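Long-range contacts in arginine decarboxylase (Campylobacter jejuni subsp. jejuni, PDB 3NZP), which probably catalyses the pyridoxal 5'-phosphate-dependent decarboxylation of arginine to agmatine, a step in the biosynthesis of polyamines: residues Phe79-Pro84 with Ile317-Gly322; Tyr106-Gly111 with Ala121-Gly126; Ala127-Asn132 with His151-Thr156; Ile142-Ala147 with Pro176-Gly181; Phe227-Phe232 with Ala268-Gly273. One frame throughout, in Å; residues are numbered along the deposited sequence.

How the contacts relate
Strand 79-84 opens the barrel and meets the partner that seals it, 317-322, only after 232 intervening residues, so contact 1 spans the whole tour and encloses the other four. Within it, contact 2 closes a short loop, from strand 107-110 to the end of helix 113-122. Contact 3 follows in series, pairing strands 128-131 and 152-157. Contact 4 crosses contact 3: it starts in helix 137-148, between the two strands of contact 3, and ends beyond them, at the entry to strand 179-183. Contact 5 then joins strands 227-231 and 268-272. Contacts 1, 3 and 5 each hold cofactor-pocket residues, whereas contact 4 ties helix to barrel away from the pocket.

Contact 1 (Phe79-Pro84 with Ile317-Gly322); sequences FNAVYP and IFIESG. With PLP (pyridoxal-5'-phosphate), chain E.
The F318 ring carries N80 on one face: CB of N80 stands 3.8 Å from the centroid of the F318 ring, a CH-pi contact over the middle of the ring, and the N80 amide plane is turned only 16° from it. V82 meets the same ring obliquely, its CG2 3.9 Å from CD2 of F318. On the opposite side of the sheet the F79 ring presents its edge instead. CG2 of I317 lies 3.7 Å from CD2 of F79, and CD1 of I319 lies in the ring plane near CZ. With CG anti to the backbone N (chi1 166°), F79 reaches both isoleucines, while F66 stacks on the ring and Y63 meets it edge-to-face.

These two strands are the first and last of an eight-stranded TIM barrel, and their parallel pairing closes it. N80 N bonds to I317 O, I319 N to N80 O, and V82 N to I319 O at 2.9 Å.

Past I319 the last strand gives way to a loop that meets the pyridoxal phosphate. E320 reaches inward with an extended chain beyond CG, placing OE1 2.9 Å from PLP N1, consistent with the acidic partner of the pyridine nitrogen in fold-type III decarboxylases. Its OE2 hydrogen-bonds to T130 and N270. G322 N donates to phosphate oxygen O2P, though the modelled length carries no weight at this resolution. R323 N, S236 OG, G274 N and Y519 OH also hydrogen-bond to the cofactor. P84 CD lies 3.5 Å from E320 O, and P84 CG 3.6 Å from PLP C5A.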
# COMPACT_ATOMS: atom_id res chain seq x y z
N PHE B 79 28.59 21.18 5.90
CA PHE B 79 27.39 20.53 5.39
C PHE B 79 27.59 19.06 5.15
O PHE B 79 28.66 18.63 4.72
CB PHE B 79 26.95 21.18 4.09
CG PHE B 79 25.92 20.40 3.34
CD1 PHE B 79 26.30 19.51 2.33
CD2 PHE B 79 24.57 20.54 3.63
CE1 PHE B 79 25.35 18.78 1.62
CE2 PHE B 79 23.61 19.82 2.93
CZ PHE B 79 24.00 18.94 1.92
N ASN B 80 26.55 18.28 5.41
CA ASN B 80 26.61 16.84 5.21
C ASN B 80 25.23 16.28 4.88
O ASN B 80 24.22 16.66 5.48
CB ASN B 80 27.15 16.15 6.46
CG ASN B 80 28.26 15.17 6.14
OD1 ASN B 80 29.44 15.47 6.35
ND2 ASN B 80 27.88 14.00 5.60
N ALA B 81 25.22 15.36 3.91
CA ALA B 81 23.98 14.71 3.47
C ALA B 81 23.90 13.27 3.96
O ALA B 81 24.89 12.55 4.00
CB ALA B 81 23.92 14.73 1.95
N VAL B 82 22.70 12.86 4.34
CA VAL B 82 22.50 11.50 4.81
C VAL B 82 21.33 10.87 4.06
O VAL B 82 20.34 11.55 3.75
CB VAL B 82 22.22 11.47 6.31
CG1 VAL B 82 22.19 10.03 6.80
CG2 VAL B 82 23.30 12.24 7.05
N TYR B 83 21.44 9.58 3.74
CA TYR B 83 20.38 8.90 3.01
C TYR B 83 19.52 7.97 3.84
O TYR B 83 19.95 6.91 4.28
CB TYR B 83 20.93 8.09 1.84
CG TYR B 83 19.85 7.24 1.18
CD1 TYR B 83 19.84 5.85 1.31
CD2 TYR B 83 18.83 7.83 0.44
CE1 TYR B 83 18.85 5.07 0.72
CE2 TYR B 83 17.83 7.05 -0.16
CZ TYR B 83 17.85 5.68 -0.02
OH TYR B 83 16.87 4.91 -0.60
N PRO B 84 18.26 8.35 4.06
CA PRO B 84 17.38 7.50 4.85
C PRO B 84 17.04 6.27 4.02
O PRO B 84 16.35 6.35 3.00
CB PRO B 84 16.19 8.40 5.11
CG PRO B 84 16.12 9.24 3.88
CD PRO B 84 17.56 9.56 3.59
N ILE B 317 25.40 21.81 9.04
CA ILE B 317 24.14 21.46 8.43
C ILE B 317 24.07 19.99 8.05
O ILE B 317 24.97 19.48 7.39
CB ILE B 317 23.90 22.31 7.19
CG1 ILE B 317 23.88 23.79 7.58
CG2 ILE B 317 22.61 21.87 6.52
CD1 ILE B 317 23.80 24.73 6.42
N PHE B 318 23.01 19.31 8.47
CA PHE B 318 22.78 17.90 8.15
C PHE B 318 21.38 17.72 7.58
O PHE B 318 20.40 18.04 8.26
CB PHE B 318 22.89 17.03 9.39
CG PHE B 318 24.25 16.45 9.62
CD1 PHE B 318 25.30 17.25 10.03
CD2 PHE B 318 24.48 15.09 9.42
CE1 PHE B 318 26.57 16.71 10.24
CE2 PHE B 318 25.74 14.55 9.63
CZ PHE B 318 26.78 15.36 10.04
N ILE B 319 21.27 17.21 6.35
CA ILE B 319 19.95 16.97 5.76
C ILE B 319 19.79 15.49 5.46
O ILE B 319 20.76 14.81 5.11
CB ILE B 319 19.72 17.75 4.46
CG1 ILE B 319 20.66 17.24 3.38
CG2 ILE B 319 19.95 19.22 4.65
CD1 ILE B 319 20.33 17.78 2.03
N GLU B 320 18.58 14.97 5.60
CA GLU B 320 18.32 13.55 5.33
C GLU B 320 17.27 13.42 4.22
O GLU B 320 16.28 12.71 4.35
CB GLU B 320 17.86 12.83 6.60
CG GLU B 320 18.75 13.06 7.82
CD GLU B 320 18.29 12.31 9.08
OE1 GLU B 320 17.07 12.13 9.25
OE2 GLU B 320 19.15 11.91 9.90
N SER B 321 17.50 14.13 3.12
CA SER B 321 16.61 14.12 1.97
C SER B 321 16.85 12.86 1.17
O SER B 321 17.87 12.72 0.49
CB SER B 321 16.89 15.33 1.09
OG SER B 321 16.88 16.51 1.87
N GLY B 322 15.91 11.93 1.25
CA GLY B 322 16.05 10.70 0.51
C GLY B 322 15.27 10.74 -0.79
O GLY B 322 15.79 10.43 -1.85
N1 PLP E . 14.47 11.67 8.06
C2 PLP E . 13.77 10.91 8.91
C2A PLP E . 14.12 10.96 10.38
C3 PLP E . 12.73 10.06 8.44
O3 PLP E . 12.02 9.28 9.31
C4 PLP E . 12.43 10.06 7.01
C4A PLP E . 11.36 9.21 6.45
C5 PLP E . 13.24 10.91 6.15
C6 PLP E . 14.24 11.70 6.73
C5A PLP E . 13.01 10.97 4.63
O4P PLP E . 12.30 12.17 4.25
P PLP E . 12.12 12.16 2.64
O1P PLP E . 11.66 13.49 2.21
O2P PLP E . 13.50 11.83 1.90
O3P PLP E . 11.02 11.08 2.22

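Contact 2 (Tyr106-Gly111 with Ala121-Gly126); sequences YGLEAG and AYNNEG
L108 and N123 pass alongside one another, running opposite ways, strand residue against helix end. CB of L108 lies 4.1 Å from OD1 of N123, and CG comes slightly nearer the same oxygen, at 3.9 Å. The tip makes the closest approach: CD1 is 3.6 Å from CB of N123, and it also borders the backbone of Y122. CG of L108 sits beside its own backbone N (chi1 -73°), which sends the branch out toward the helix end. L97 and V98 of helix 91-100 also pack on L108.

N123 is where the chain leaves helix 113-122 within the beta-alpha-beta unit that runs from strand 107-110 to strand 128-131 of the barrel. Its CG is anti to the backbone N (chi1 180°), which turns OD1 toward the G107-L108 backbone, 3.9 Å from CA of G107, too far for a hydrogen bond. The amide nitrogen ND2 bonds instead to nearby A127 O, and N124 ND2 to V98 O of helix 91-100.

No hydrogen bond crosses between 106-111 and 121-126. The contact is thus van der Waals packing of a leucine against the aliphatic part of an asparagine, while the amide nitrogens bond to carbonyls outside the two segments.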
# COMPACT_ATOMS: atom_id res chain seq x y z
N TYR B 106 28.87 11.04 1.91
CA TYR B 106 27.43 10.86 2.04
C TYR B 106 27.18 9.73 3.05
O TYR B 106 27.73 8.64 2.92
CB TYR B 106 26.85 10.51 0.67
CG TYR B 106 25.42 10.96 0.45
CD1 TYR B 106 24.38 10.43 1.21
CD2 TYR B 106 25.12 11.90 -0.53
CE1 TYR B 106 23.07 10.84 1.00
CE2 TYR B 106 23.80 12.31 -0.74
CZ TYR B 106 22.78 11.78 0.03
OH TYR B 106 21.47 12.17 -0.17
N GLY B 107 26.34 10.00 4.04
CA GLY B 107 26.06 9.01 5.06
C GLY B 107 24.79 8.21 4.85
O GLY B 107 24.15 8.31 3.80
N LEU B 108 24.42 7.41 5.85
CA LEU B 108 23.23 6.58 5.79
C LEU B 108 22.42 6.72 7.06
O LEU B 108 22.97 6.88 8.16
CB LEU B 108 23.60 5.10 5.60
CG LEU B 108 24.11 4.66 4.22
CD1 LEU B 108 24.52 3.20 4.25
CD2 LEU B 108 23.03 4.86 3.20
N GLU B 109 21.11 6.65 6.92
CA GLU B 109 20.21 6.77 8.05
C GLU B 109 19.46 5.45 8.18
O GLU B 109 19.09 4.85 7.17
CB GLU B 109 19.25 7.94 7.82
CG GLU B 109 18.32 8.26 8.97
CD GLU B 109 17.08 7.41 8.98
OE1 GLU B 109 16.39 7.38 10.02
OE2 GLU B 109 16.77 6.76 7.94
N ALA B 110 19.26 4.98 9.40
CA ALA B 110 18.55 3.73 9.60
C ALA B 110 17.49 3.95 10.67
O ALA B 110 17.68 4.77 11.58
CB ALA B 110 19.50 2.64 10.03
N GLY B 111 16.39 3.23 10.56
CA GLY B 111 15.32 3.38 11.52
C GLY B 111 14.82 2.05 12.05
O GLY B 111 13.67 1.94 12.47
N ALA B 121 27.12 -2.32 7.25
CA ALA B 121 27.89 -3.10 6.30
C ALA B 121 28.30 -2.31 5.07
O ALA B 121 29.47 -2.35 4.68
CB ALA B 121 27.11 -4.34 5.90
N TYR B 122 27.36 -1.58 4.47
CA TYR B 122 27.65 -0.80 3.26
C TYR B 122 28.09 0.65 3.42
O TYR B 122 28.75 1.20 2.52
CB TYR B 122 26.47 -0.88 2.29
CG TYR B 122 26.31 -2.23 1.66
CD1 TYR B 122 25.71 -3.27 2.36
CD2 TYR B 122 26.85 -2.51 0.41
CE1 TYR B 122 25.65 -4.56 1.82
CE2 TYR B 122 26.80 -3.79 -0.14
CZ TYR B 122 26.20 -4.81 0.57
OH TYR B 122 26.18 -6.09 0.04
N ASN B 123 27.74 1.28 4.54
CA ASN B 123 28.14 2.67 4.77
C ASN B 123 29.65 2.76 4.77
O ASN B 123 30.31 1.98 5.45
CB ASN B 123 27.62 3.18 6.12
CG ASN B 123 28.03 4.62 6.38
OD1 ASN B 123 27.63 5.53 5.65
ND2 ASN B 123 28.82 4.83 7.43
N ASN B 124 30.19 3.73 4.03
CA ASN B 124 31.64 3.93 3.94
C ASN B 124 32.19 4.32 5.32
O ASN B 124 31.62 5.17 6.00
CB ASN B 124 31.99 5.04 2.95
CG ASN B 124 31.32 4.89 1.59
OD1 ASN B 124 31.59 3.96 0.83
ND2 ASN B 124 30.43 5.84 1.27
N GLU B 125 33.29 3.69 5.72
CA GLU B 125 33.89 4.02 7.01
C GLU B 125 34.24 5.50 7.05
O GLU B 125 34.90 6.02 6.14
CB GLU B 125 35.16 3.18 7.24
CG GLU B 125 34.91 1.72 7.62
CD GLU B 125 35.06 1.46 9.11
OE1 GLU B 125 34.87 0.31 9.55
OE2 GLU B 125 35.38 2.42 9.84
N GLY B 126 33.80 6.19 8.08
CA GLY B 126 34.10 7.60 8.18
C GLY B 126 32.87 8.45 7.93
O GLY B 126 32.72 9.53 8.52

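Contact 3 (Ala127-Asn132 with His151-Thr156); sequences APITVN and HNITLT
The I129 methyl CD1 lies over the centre of the H151 ring, 3.9 Å from its centroid and almost on the ring normal, a CH-pi contact. CG1 of I129 is anti to its carbonyl carbon (chi1 -70°), and the chain beyond is extended, carrying CD1 back toward the start of the neighbouring strand. I153 is turned differently, its CG1 anti to the backbone N (chi1 -174°) and CG2 between N and the carbonyl carbon, which brings CD1 to 3.7 Å from CG2 of V131. CD1 of L155 touches the same V131 methyl, at 3.9 Å.

This apolar row marks the outer face of the barrel, where I153 packs on A146 and A147 of helix 137-148, the crossover helix of this beta-alpha-beta unit. Four hydrogen bonds pair the strands in parallel, T154 N to I129 O at 2.8 Å among them, the one from V131 N to T154 O weak.

T130 and T154 line the inner face, T130 with E320 as its polar partner. At the cofactor end, OD1 of N132 packs against CB of T156. N132 ND2 bonds to E109, and the side chain touches the cofactor and C483 of the second subunit, the probable proton donor.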
# COMPACT_ATOMS: atom_id res chain seq x y z
N ALA B 127 31.98 7.97 7.07
CA ALA B 127 30.74 8.68 6.77
C ALA B 127 29.83 8.51 7.97
O ALA B 127 29.91 7.50 8.69
CB ALA B 127 30.09 8.13 5.53
N PRO B 128 28.96 9.50 8.22
CA PRO B 128 28.04 9.43 9.36
C PRO B 128 26.87 8.46 9.16
O PRO B 128 26.40 8.23 8.03
CB PRO B 128 27.59 10.87 9.52
CG PRO B 128 27.51 11.33 8.10
CD PRO B 128 28.75 10.73 7.45
N ILE B 129 26.43 7.88 10.26
CA ILE B 129 25.31 6.97 10.23
C ILE B 129 24.40 7.46 11.34
O ILE B 129 24.77 7.44 12.51
CB ILE B 129 25.74 5.52 10.52
CG1 ILE B 129 26.54 4.98 9.33
CG2 ILE B 129 24.53 4.63 10.75
CD1 ILE B 129 27.01 3.57 9.54
N THR B 130 23.22 7.96 10.97
CA THR B 130 22.29 8.42 11.98
C THR B 130 21.28 7.30 12.20
O THR B 130 21.03 6.50 11.29
CB THR B 130 21.54 9.72 11.56
OG1 THR B 130 21.04 9.59 10.23
CG2 THR B 130 22.46 10.93 11.65
N VAL B 131 20.72 7.24 13.39
CA VAL B 131 19.75 6.20 13.73
C VAL B 131 18.51 6.79 14.41
O VAL B 131 18.57 7.26 15.55
CB VAL B 131 20.36 5.13 14.67
CG1 VAL B 131 19.39 3.99 14.85
CG2 VAL B 131 21.68 4.62 14.11
N ASN B 132 17.37 6.76 13.72
CA ASN B 132 16.13 7.28 14.29
C ASN B 132 15.20 6.14 14.63
O ASN B 132 15.49 4.98 14.34
CB ASN B 132 15.48 8.23 13.30
CG ASN B 132 16.31 9.47 13.06
OD1 ASN B 132 16.63 10.20 14.01
ND2 ASN B 132 16.67 9.72 11.81
N HIS B 151 32.86 3.03 13.20
CA HIS B 151 31.91 3.85 12.45
C HIS B 151 31.55 5.16 13.10
O HIS B 151 31.63 5.31 14.32
CB HIS B 151 30.62 3.06 12.21
CG HIS B 151 30.55 2.41 10.87
ND1 HIS B 151 30.07 1.13 10.69
CD2 HIS B 151 30.89 2.87 9.64
CE1 HIS B 151 30.13 0.83 9.40
NE2 HIS B 151 30.62 1.86 8.75
N ASN B 152 31.14 6.12 12.29
CA ASN B 152 30.76 7.41 12.81
C ASN B 152 29.24 7.38 13.03
O ASN B 152 28.49 7.99 12.29
CB ASN B 152 31.12 8.48 11.81
CG ASN B 152 30.74 9.85 12.27
OD1 ASN B 152 30.96 10.82 11.56
ND2 ASN B 152 30.16 9.94 13.46
N ILE B 153 28.80 6.66 14.06
CA ILE B 153 27.37 6.53 14.32
C ILE B 153 26.84 7.48 15.39
O ILE B 153 27.53 7.81 16.35
CB ILE B 153 27.02 5.06 14.70
CG1 ILE B 153 25.51 4.90 14.82
CG2 ILE B 153 27.70 4.67 15.99
CD1 ILE B 153 25.05 3.47 15.03
N THR B 154 25.60 7.93 15.19
CA THR B 154 24.93 8.85 16.11
C THR B 154 23.55 8.28 16.43
O THR B 154 22.74 8.07 15.52
CB THR B 154 24.72 10.26 15.48
OG1 THR B 154 25.99 10.88 15.23
CG2 THR B 154 23.90 11.16 16.41
N LEU B 155 23.28 8.04 17.70
CA LEU B 155 21.96 7.53 18.11
C LEU B 155 21.08 8.70 18.48
O LEU B 155 21.34 9.40 19.45
CB LEU B 155 22.09 6.61 19.32
CG LEU B 155 22.18 5.10 19.08
CD1 LEU B 155 22.91 4.78 17.80
CD2 LEU B 155 22.87 4.48 20.27
N THR B 156 20.02 8.92 17.71
CA THR B 156 19.11 10.02 18.00
C THR B 156 17.99 9.57 18.96
O THR B 156 17.17 8.72 18.61
CB THR B 156 18.48 10.55 16.70
OG1 THR B 156 19.51 11.05 15.84
CG2 THR B 156 17.51 11.66 17.01

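Contact 4 (Ile142-Ala147 with Pro176-Gly181); sequences IGFIAA and PKPNIG
P178 lies across the F144 ring at about a right angle, its CD over the ring centre, 3.3 Å from the F144 centroid and 6° off the normal, in a CH-pi contact. The proline CG adds to it, 3.8 Å from both CD2 and CE2 of F144. A147, one turn on, faces the same proline, with its CB 4.1 Å from P178 CD. This is the compact, buried half of the contact, apolar on both sides and without any hydrogen bond between the segments.

In fold terms, helix 137-148 of the TIM barrel meets the loop that leads into strand 179-183. F144 also packs on I166, I169 and A170 of helix 160-170, so its ring lies between the two helices.

The other half is looser and partly exposed. K177 lies alongside F144 with its CB 3.8 Å from CE1, approaching the ring obliquely, then kinks twice toward its end (chi3 62°, chi4 59°), which turns NZ back to weak hydrogen bonds with F174 O and K175 O. The P176 ring touches more lightly, its CB 4.2 Å from A147 O, although P176 O comes to 3.9 Å from F144 CD1; P176 also packs on L583 of the second subunit.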
# COMPACT_ATOMS: atom_id res chain seq x y z
N ILE B 142 23.77 -2.75 19.49
CA ILE B 142 24.36 -2.89 18.17
C ILE B 142 24.86 -1.53 17.68
O ILE B 142 25.84 -1.46 16.93
CB ILE B 142 23.34 -3.49 17.18
CG1 ILE B 142 23.84 -3.29 15.75
CG2 ILE B 142 22.00 -2.85 17.36
CD1 ILE B 142 22.89 -3.84 14.72
N GLY B 143 24.21 -0.45 18.11
CA GLY B 143 24.65 0.88 17.70
C GLY B 143 26.05 1.10 18.25
O GLY B 143 26.93 1.65 17.59
N PHE B 144 26.21 0.67 19.50
CA PHE B 144 27.47 0.75 20.22
C PHE B 144 28.52 -0.08 19.51
O PHE B 144 29.64 0.39 19.29
CB PHE B 144 27.30 0.20 21.64
CG PHE B 144 27.17 1.25 22.69
CD1 PHE B 144 28.29 1.67 23.41
CD2 PHE B 144 25.94 1.83 22.96
CE1 PHE B 144 28.17 2.67 24.39
CE2 PHE B 144 25.82 2.82 23.93
CZ PHE B 144 26.94 3.24 24.64
N ILE B 145 28.18 -1.31 19.13
CA ILE B 145 29.22 -2.09 18.47
C ILE B 145 29.60 -1.44 17.15
O ILE B 145 30.72 -1.61 16.68
CB ILE B 145 28.83 -3.61 18.20
CG1 ILE B 145 28.36 -3.79 16.79
CG2 ILE B 145 27.75 -4.12 19.15
CD1 ILE B 145 28.26 -5.23 16.50
N ALA B 146 28.67 -0.69 16.56
CA ALA B 146 28.95 0.00 15.29
C ALA B 146 30.01 1.07 15.56
O ALA B 146 30.80 1.41 14.69
CB ALA B 146 27.68 0.64 14.75
N ALA B 147 30.00 1.60 16.78
CA ALA B 147 30.96 2.61 17.19
C ALA B 147 32.32 1.96 17.37
O ALA B 147 33.34 2.47 16.89
CB ALA B 147 30.51 3.25 18.48
N PRO B 176 34.84 2.92 23.25
CA PRO B 176 34.13 3.52 22.11
C PRO B 176 32.62 3.61 22.33
O PRO B 176 31.93 2.60 22.52
CB PRO B 176 34.49 2.59 20.95
CG PRO B 176 35.81 1.98 21.38
CD PRO B 176 35.55 1.70 22.84
N LYS B 177 32.10 4.83 22.32
CA LYS B 177 30.67 5.04 22.49
C LYS B 177 30.12 5.89 21.36
O LYS B 177 30.80 6.77 20.82
CB LYS B 177 30.36 5.68 23.86
CG LYS B 177 31.54 6.35 24.55
CD LYS B 177 31.20 6.86 25.96
CE LYS B 177 30.78 5.73 26.91
NZ LYS B 177 31.85 4.69 27.08
N PRO B 178 28.87 5.61 20.95
CA PRO B 178 28.25 6.37 19.87
C PRO B 178 27.93 7.80 20.25
O PRO B 178 27.92 8.17 21.42
CB PRO B 178 27.01 5.55 19.55
CG PRO B 178 26.65 4.96 20.88
CD PRO B 178 27.97 4.56 21.46
N ASN B 179 27.70 8.62 19.23
CA ASN B 179 27.35 10.00 19.45
C ASN B 179 25.88 10.04 19.76
O ASN B 179 25.10 9.26 19.20
CB ASN B 179 27.62 10.82 18.21
CG ASN B 179 29.04 11.27 18.14
OD1 ASN B 179 29.51 11.70 17.07
ND2 ASN B 179 29.74 11.19 19.27
N ILE B 180 25.49 10.94 20.64
CA ILE B 180 24.10 11.05 21.02
C ILE B 180 23.41 12.22 20.30
O ILE B 180 23.95 13.31 20.23
CB ILE B 180 23.98 11.23 22.53
CG1 ILE B 180 24.49 9.97 23.23
CG2 ILE B 180 22.56 11.56 22.90
CD1 ILE B 180 24.50 10.05 24.75
N GLY B 181 22.23 11.97 19.76
CA GLY B 181 21.50 13.03 19.08
C GLY B 181 20.16 13.23 19.77
O GLY B 181 19.58 12.26 20.27

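Contact 5 (Phe227-Phe232 with Ala268-Gly273); sequences FTMIHF and AINLGG. With PLP (pyridoxal-5'-phosphate), chain E.
Strands 227-231 and 268-272 run parallel at 29°, bonded from I230 N to A268 O, N270 N to I230 O at 2.7 Å, F232 N to N270 O, and weakly from A268 N to T228 O. On the outer face I230 and I269 lie side by side, CG1 to CG1 at 3.8 Å. F232 packs there too, its CE2 3.5 Å from CD2 of L271, while L271 O sits over one face of the ring.

On the inner face H231 and N270 both project with CG anti to the backbone N (chi1 164° and -166°), which lays them side by side with ring and amide nearly perpendicular. CB of N270 lies at the edge of the imidazole, 3.5 Å from CD2 of H231, whose NE2 makes a weak hydrogen bond to E320 OE1. N270 begins an Asx turn, its OD1 accepting from G272 N at 2.9 Å. Both strands of this beta-alpha-beta unit lead to the cofactor: from the first, H231 CE1 is 3.4 Å from PLP C2A; after the second, G273 N is 3.4 Å from PLP C6.

With OD1 held by the turn and ND2 by E320, the N270 amide is fixed in its rotation.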
# COMPACT_ATOMS: atom_id res chain seq x y z
N PHE B 227 26.69 14.32 23.13
CA PHE B 227 25.64 15.15 22.56
C PHE B 227 26.25 16.05 21.48
O PHE B 227 26.84 17.08 21.78
CB PHE B 227 24.99 15.98 23.66
CG PHE B 227 23.84 16.81 23.20
CD1 PHE B 227 23.14 16.48 22.05
CD2 PHE B 227 23.45 17.93 23.92
CE1 PHE B 227 22.05 17.25 21.63
CE2 PHE B 227 22.37 18.71 23.51
CZ PHE B 227 21.67 18.37 22.35
N THR B 228 26.12 15.65 20.21
CA THR B 228 26.69 16.45 19.14
C THR B 228 25.72 17.08 18.14
O THR B 228 26.12 17.97 17.38
CB THR B 228 27.72 15.64 18.36
OG1 THR B 228 27.11 14.46 17.83
CG2 THR B 228 28.86 15.27 19.26
N MSE B 229 24.48 16.61 18.10
CA MSE B 229 23.50 17.19 17.17
C MSE B 229 22.06 17.03 17.59
O MSE B 229 21.70 16.09 18.31
CB MSE B 229 23.66 16.63 15.75
CG MSE B 229 23.24 15.19 15.58
SE MSE B 229 22.84 14.65 13.72
CE MSE B 229 24.60 14.80 12.90
N ILE B 230 21.24 17.98 17.15
CA ILE B 230 19.80 17.94 17.38
C ILE B 230 19.18 17.64 16.02
O ILE B 230 19.73 18.02 14.98
CB ILE B 230 19.22 19.29 17.90
CG1 ILE B 230 19.49 20.41 16.93
CG2 ILE B 230 19.83 19.66 19.21
CD1 ILE B 230 18.80 21.66 17.36
N HIS B 231 18.04 16.97 16.02
CA HIS B 231 17.39 16.59 14.78
C HIS B 231 15.88 16.79 14.88
O HIS B 231 15.30 16.66 15.97
CB HIS B 231 17.73 15.11 14.48
CG HIS B 231 16.84 14.45 13.47
ND1 HIS B 231 15.73 13.71 13.82
CD2 HIS B 231 16.90 14.42 12.11
CE1 HIS B 231 15.15 13.25 12.73
NE2 HIS B 231 15.83 13.67 11.68
N PHE B 232 15.26 17.13 13.76
CA PHE B 232 13.81 17.30 13.69
C PHE B 232 13.35 16.81 12.30
O PHE B 232 14.13 16.87 11.34
CB PHE B 232 13.41 18.77 13.93
CG PHE B 232 13.80 19.72 12.83
CD1 PHE B 232 12.97 19.90 11.73
CD2 PHE B 232 14.98 20.45 12.90
CE1 PHE B 232 13.33 20.78 10.70
CE2 PHE B 232 15.34 21.34 11.87
CZ PHE B 232 14.51 21.50 10.77
N ALA B 268 25.87 20.54 15.46
CA ALA B 268 25.17 20.25 14.22
C ALA B 268 23.67 20.19 14.38
O ALA B 268 23.15 19.88 15.45
CB ALA B 268 25.69 18.94 13.62
N ILE B 269 22.98 20.51 13.30
CA ILE B 269 21.53 20.47 13.27
C ILE B 269 21.13 19.60 12.09
O ILE B 269 21.60 19.79 10.96
CB ILE B 269 20.93 21.88 13.13
CG1 ILE B 269 21.18 22.71 14.39
CG2 ILE B 269 19.44 21.78 12.94
CD1 ILE B 269 20.57 24.10 14.35
N ASN B 270 20.27 18.62 12.36
CA ASN B 270 19.80 17.71 11.33
C ASN B 270 18.38 18.13 10.95
O ASN B 270 17.46 17.96 11.75
CB ASN B 270 19.80 16.28 11.87
CG ASN B 270 19.64 15.25 10.77
OD1 ASN B 270 18.75 15.36 9.92
ND2 ASN B 270 20.50 14.22 10.79
N LEU B 271 18.22 18.67 9.75
CA LEU B 271 16.91 19.13 9.26
C LEU B 271 15.99 17.99 8.87
O LEU B 271 14.79 18.18 8.69
CB LEU B 271 17.07 20.01 8.04
CG LEU B 271 18.10 21.11 8.19
CD1 LEU B 271 18.17 21.90 6.91
CD2 LEU B 271 17.71 21.98 9.37
N GLY B 272 16.56 16.80 8.72
CA GLY B 272 15.76 15.67 8.33
C GLY B 272 15.42 15.70 6.86
O GLY B 272 16.14 16.29 6.04
N GLY B 273 14.30 15.07 6.50
CA GLY B 273 13.89 15.06 5.11
C GLY B 273 12.93 16.18 4.81
O GLY B 273 12.84 17.15 5.57
N1 PLP E . 14.47 11.67 8.06
C2 PLP E . 13.77 10.91 8.91
C2A PLP E . 14.12 10.96 10.38
C3 PLP E . 12.73 10.06 8.44
O3 PLP E . 12.02 9.28 9.31
C4 PLP E . 12.43 10.06 7.01
C4A PLP E . 11.36 9.21 6.45
C5 PLP E . 13.24 10.91 6.15
C6 PLP E . 14.24 11.70 6.73
C5A PLP E . 13.01 10.97 4.63
O4P PLP E . 12.30 12.17 4.25
P PLP E . 12.12 12.16 2.64
O1P PLP E . 11.66 13.49 2.21
O2P PLP E . 13.50 11.83 1.90
O3P PLP E . 11.02 11.08 2.22